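Local coordinates for hypothetical membrane spanning protein (PDB 4RCK) that is of unknown function but probably spans the membrane and carries a magnesium-binding von Willebrand factor type A domain, probably for metal-dependent protein interactions, at residues 131-143 and 182-194. Numbering follows the deposited sequence. Where two conformers were deposited one is given.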
loop_
_atom_site.group_PDB
_atom_site.type_symbol
_atom_site.label_atom_id
_atom_site.label_comp_id
_atom_site.label_asym_id
_atom_site.label_seq_id
_atom_site.Cartn_x
_atom_site.Cartn_y
_atom_site.Cartn_z
ATOM N N SER A 131 -24.010 -12.909 0.349
ATOM C CA SER A 131 -25.390 -12.654 0.745
ATOM C C SER A 131 -26.143 -13.969 0.912
ATOM O O SER A 131 -25.816 -14.964 0.274
ATOM C CB SER A 131 -26.093 -11.762 -0.284
ATOM O OG SER A 131 -27.440 -11.511 0.083
ATOM N N ASP A 132 -27.141 -13.969 1.790
ATOM C CA ASP A 132 -27.982 -15.143 1.992
ATOM C C ASP A 132 -29.261 -14.953 1.203
ATOM O O ASP A 132 -30.043 -15.890 1.007
ATOM C CB ASP A 132 -28.275 -15.364 3.488
ATOM C CG ASP A 132 -28.881 -14.132 4.171
ATOM O OD1 ASP A 132 -29.341 -13.219 3.451
ATOM O OD2 ASP A 132 -28.911 -14.092 5.427
ATOM N N GLY A 133 -29.450 -13.724 0.737
ATOM C CA GLY A 133 -30.748 -13.309 0.265
ATOM C C GLY A 133 -30.766 -12.669 -1.098
ATOM O O GLY A 133 -29.737 -12.254 -1.640
ATOM N N ALA A 134 -31.963 -12.610 -1.663
ATOM C CA ALA A 134 -32.186 -11.857 -2.877
ATOM C C ALA A 134 -32.155 -10.384 -2.526
ATOM O O ALA A 134 -32.286 -10.010 -1.358
ATOM C CB ALA A 134 -33.511 -12.235 -3.516
ATOM N N ASN A 135 -31.969 -9.551 -3.539
ATOM C CA ASN A 135 -32.013 -8.113 -3.350
ATOM C C ASN A 135 -33.461 -7.652 -3.203
ATOM O O ASN A 135 -34.070 -7.173 -4.160
ATOM C CB ASN A 135 -31.316 -7.413 -4.519
ATOM C CG ASN A 135 -31.463 -5.909 -4.474
ATOM O OD1 ASN A 135 -30.866 -5.241 -3.633
ATOM N ND2 ASN A 135 -32.263 -5.367 -5.383
ATOM N N THR A 136 -34.010 -7.816 -2.000
ATOM C CA THR A 136 -35.425 -7.547 -1.750
ATOM C C THR A 136 -35.751 -6.054 -1.817
ATOM O O THR A 136 -36.727 -5.656 -2.451
ATOM C CB THR A 136 -35.874 -8.096 -0.371
ATOM O OG1 THR A 136 -35.447 -7.207 0.667
ATOM C CG2 THR A 136 -35.292 -9.483 -0.117
ATOM N N ALA A 137 -34.926 -5.233 -1.176
ATOM C CA ALA A 137 -35.183 -3.797 -1.087
ATOM C C ALA A 137 -33.946 -2.960 -1.375
ATOM O O ALA A 137 -32.878 -3.242 -0.871
ATOM C CB ALA A 137 -35.719 -3.453 0.281
ATOM N N GLY A 138 -34.113 -1.903 -2.157
ATOM C CA GLY A 138 -33.010 -1.035 -2.528
ATOM C C GLY A 138 -33.385 -0.197 -3.729
ATOM O O GLY A 138 -34.106 -0.660 -4.611
ATOM N N VAL A 139 -32.913 1.044 -3.761
ATOM C CA VAL A 139 -33.222 1.922 -4.877
ATOM C C VAL A 139 -32.419 1.498 -6.105
ATOM O O VAL A 139 -32.939 1.473 -7.220
ATOM C CB VAL A 139 -32.949 3.410 -4.532
ATOM C CG1 VAL A 139 -31.869 3.536 -3.477
ATOM C CG2 VAL A 139 -32.599 4.205 -5.784
ATOM N N LEU A 140 -31.151 1.158 -5.892
ATOM C CA LEU A 140 -30.287 0.725 -6.984
ATOM C C LEU A 140 -30.419 -0.776 -7.220
ATOM O O LEU A 140 -30.240 -1.576 -6.302
ATOM C CB LEU A 140 -28.827 1.084 -6.694
ATOM C CG LEU A 140 -28.043 1.781 -7.811
ATOM C CD1 LEU A 140 -26.545 1.683 -7.555
ATOM C CD2 LEU A 140 -28.397 1.218 -9.179
ATOM N N GLU A 141 -30.735 -1.149 -8.456
ATOM C CA GLU A 141 -30.862 -2.555 -8.827
ATOM C C GLU A 141 -29.492 -3.223 -8.896
ATOM O O GLU A 141 -28.495 -2.563 -9.191
ATOM C CB GLU A 141 -31.594 -2.693 -10.165
ATOM C CG GLU A 141 -33.081 -2.411 -10.077
ATOM C CD GLU A 141 -33.763 -3.256 -9.018
ATOM O OE1 GLU A 141 -33.628 -4.496 -9.063
ATOM O OE2 GLU A 141 -34.427 -2.676 -8.134
ATOM N N PRO A 142 -29.437 -4.537 -8.615
ATOM C CA PRO A 142 -28.179 -5.296 -8.592
ATOM C C PRO A 142 -27.385 -5.221 -9.893
ATOM O O PRO A 142 -26.174 -4.997 -9.859
ATOM C CB PRO A 142 -28.644 -6.733 -8.341
ATOM C CG PRO A 142 -29.941 -6.593 -7.650
ATOM C CD PRO A 142 -30.586 -5.376 -8.236
ATOM N N LEU A 143 -28.062 -5.414 -11.021
ATOM C CA LEU A 143 -27.389 -5.483 -12.314
ATOM C C LEU A 143 -27.050 -4.107 -12.841
ATOM O O LEU A 143 -26.165 -3.952 -13.677
ATOM C CB LEU A 143 -28.252 -6.228 -13.326
ATOM C CG LEU A 143 -28.459 -7.694 -12.962
ATOM C CD1 LEU A 143 -29.267 -8.399 -14.034
ATOM C CD2 LEU A 143 -27.114 -8.374 -12.753
ATOM N N ASP A 182 -34.541 -18.065 -0.004
ATOM C CA ASP A 182 -34.471 -16.688 -0.465
ATOM C C ASP A 182 -33.312 -16.455 -1.429
ATOM O O ASP A 182 -33.450 -15.683 -2.382
ATOM C CB ASP A 182 -34.349 -15.748 0.735
ATOM C CG ASP A 182 -35.037 -14.421 0.507
ATOM O OD1 ASP A 182 -36.101 -14.412 -0.146
ATOM O OD2 ASP A 182 -34.515 -13.391 0.982
ATOM N N LEU A 183 -32.189 -17.127 -1.172
ATOM C CA LEU A 183 -30.951 -16.947 -1.932
ATOM C C LEU A 183 -31.145 -16.863 -3.446
ATOM O O LEU A 183 -31.511 -17.839 -4.092
ATOM C CB LEU A 183 -29.970 -18.082 -1.612
ATOM C CG LEU A 183 -28.567 -17.942 -2.206
ATOM C CD1 LEU A 183 -27.811 -16.822 -1.502
ATOM C CD2 LEU A 183 -27.794 -19.250 -2.135
ATOM N N ASP A 184 -30.899 -15.675 -3.994
ATOM C CA ASP A 184 -30.942 -15.457 -5.435
ATOM C C ASP A 184 -29.584 -15.767 -6.042
ATOM O O ASP A 184 -28.652 -14.966 -5.941
ATOM C CB ASP A 184 -31.351 -14.017 -5.751
ATOM C CG ASP A 184 -31.800 -13.837 -7.186
ATOM O OD1 ASP A 184 -31.542 -14.734 -8.015
ATOM O OD2 ASP A 184 -32.406 -12.788 -7.487
ATOM N N GLU A 185 -29.477 -16.929 -6.676
ATOM C CA GLU A 185 -28.198 -17.377 -7.207
ATOM C C GLU A 185 -27.933 -16.853 -8.616
ATOM O O GLU A 185 -26.809 -16.467 -8.936
ATOM C CB GLU A 185 -28.120 -18.906 -7.193
ATOM C CG GLU A 185 -28.038 -19.504 -5.795
ATOM C CD GLU A 185 -27.606 -20.958 -5.800
ATOM O OE1 GLU A 185 -26.385 -21.217 -5.804
ATOM O OE2 GLU A 185 -28.490 -21.839 -5.802
ATOM N N ASP A 186 -28.963 -16.818 -9.456
ATOM C CA ASP A 186 -28.759 -16.402 -10.841
ATOM C C ASP A 186 -28.637 -14.883 -10.983
ATOM O O ASP A 186 -28.163 -14.398 -12.005
ATOM C CB ASP A 186 -29.878 -16.930 -11.745
ATOM C CG ASP A 186 -31.254 -16.508 -11.282
ATOM O OD1 ASP A 186 -31.532 -16.614 -10.070
ATOM O OD2 ASP A 186 -32.060 -16.074 -12.131
ATOM N N THR A 187 -29.053 -14.130 -9.967
ATOM C CA THR A 187 -28.736 -12.704 -9.932
ATOM C C THR A 187 -27.275 -12.558 -9.527
ATOM O O THR A 187 -26.507 -11.842 -10.170
ATOM C CB THR A 187 -29.637 -11.913 -8.956
ATOM O OG1 THR A 187 -30.841 -11.520 -9.625
ATOM C CG2 THR A 187 -28.926 -10.659 -8.454
ATOM N N LEU A 188 -26.904 -13.257 -8.458
ATOM C CA LEU A 188 -25.533 -13.264 -7.963
ATOM C C LEU A 188 -24.557 -13.771 -9.020
ATOM O O LEU A 188 -23.429 -13.287 -9.119
ATOM C CB LEU A 188 -25.435 -14.123 -6.701
ATOM C CG LEU A 188 -25.391 -13.387 -5.361
ATOM C CD1 LEU A 188 -26.362 -12.220 -5.346
ATOM C CD2 LEU A 188 -25.698 -14.345 -4.222
ATOM N N THR A 189 -24.997 -14.747 -9.809
ATOM C CA THR A 189 -24.181 -15.276 -10.896
ATOM C C THR A 189 -23.996 -14.227 -11.986
ATOM O O THR A 189 -22.879 -13.998 -12.452
ATOM C CB THR A 189 -24.802 -16.546 -11.508
ATOM O OG1 THR A 189 -24.874 -17.573 -10.510
ATOM C CG2 THR A 189 -23.963 -17.041 -12.675
ATOM N N LYS A 190 -25.098 -13.593 -12.387
ATOM C CA LYS A 190 -25.065 -12.536 -13.397
ATOM C C LYS A 190 -24.083 -11.435 -13.024
ATOM O O LYS A 190 -23.315 -10.972 -13.863
ATOM C CB LYS A 190 -26.453 -11.926 -13.597
ATOM C CG LYS A 190 -27.395 -12.724 -14.483
ATOM C CD LYS A 190 -28.767 -12.067 -14.511
ATOM C CE LYS A 190 -29.879 -13.087 -14.692
ATOM N NZ LYS A 190 -31.197 -12.530 -14.274
ATOM N N ILE A 191 -24.121 -11.020 -11.761
ATOM C CA ILE A 191 -23.246 -9.966 -11.260
ATOM C C ILE A 191 -21.775 -10.313 -11.465
ATOM O O ILE A 191 -21.022 -9.539 -12.057
ATOM C CB ILE A 191 -23.490 -9.693 -9.763
ATOM C CG1 ILE A 191 -24.905 -9.153 -9.543
ATOM C CG2 ILE A 191 -22.460 -8.714 -9.226
ATOM C CD1 ILE A 191 -25.233 -8.876 -8.091
ATOM N N ALA A 192 -21.379 -11.482 -10.975
ATOM C CA ALA A 192 -20.002 -11.943 -11.098
ATOM C C ALA A 192 -19.594 -12.089 -12.561
ATOM O O ALA A 192 -18.527 -11.628 -12.966
ATOM C CB ALA A 192 -19.820 -13.259 -10.365
ATOM N N THR A 193 -20.455 -12.729 -13.346
ATOM C CA THR A 193 -20.198 -12.950 -14.765
ATOM C C THR A 193 -20.074 -11.638 -15.534
ATOM O O THR A 193 -19.146 -11.461 -16.326
ATOM C CB THR A 193 -21.311 -13.810 -15.404
ATOM O OG1 THR A 193 -21.111 -15.184 -15.054
ATOM C CG2 THR A 193 -21.298 -13.676 -16.921
HETATM N N MSE A 194 -21.007 -10.723 -15.287
HETATM C CA MSE A 194 -21.026 -9.424 -15.955
HETATM C C MSE A 194 -19.714 -8.666 -15.771
HETATM O O MSE A 194 -19.270 -7.944 -16.663
HETATM C CB MSE A 194 -22.190 -8.582 -15.430
HETATM C CG MSE A 194 -22.299 -7.198 -16.038
HETATM SE SE MSE A 194 -23.872 -6.250 -15.390
HETATM C CE MSE A 194 -25.250 -7.440 -16.088
#
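In this von Willebrand factor A domain, the end of strand 124-131 and the magnesium-site loop that follows it, which holds Asp132, meet the turn leading into helix 185-195, and the start of helix 142-151 packs on that helix. Leu183 lies against the loop backbone. Its CD1 is 3.3 Å from Ser131 O, and its CA is equally near Asp132 O. CG stands anti to the backbone N (chi1 -173°), which brings CD1 back to the loop although the CB bond points away. Ala134 CB touches Asp184 CB at 3.6 Å. Asp184 is the N-cap of helix 185-195. Its OD1 takes the Thr187 N-H at 3.2 Å, and its OD2 accepts a hydrogen bond from Thr187 OG1 at 2.9 Å. Each donor lies out of the carboxylate plane, by 62° and 54°. With both oxygens engaged by Thr187, the rotation of the carboxylate is restrained.

In the vWA fold such helices flank a central sheet, and the metal site lies at the ends of its strands. Here the site is shared between chains: Asp132 OD2 bonds to Ser30 and pairs with Arg46, both of the second subunit, close to a bound magnesium ion. Ser131 OG bonds to Asp26 of that subunit.

Leu143 is a knob in a hole formed by Thr187, Lys190, Ile191 and Met194. Its CD2 lies 3.7 Å from Lys190 CB and 3.9 Å from CE of Met194, a selenomethionine. Pro142 CB touches Thr187 CG2 and Ile191 CD1. Ile191 also packs on Ile156 and Thr158 of strand 154-161, which puts helix 185-195 against the sheet.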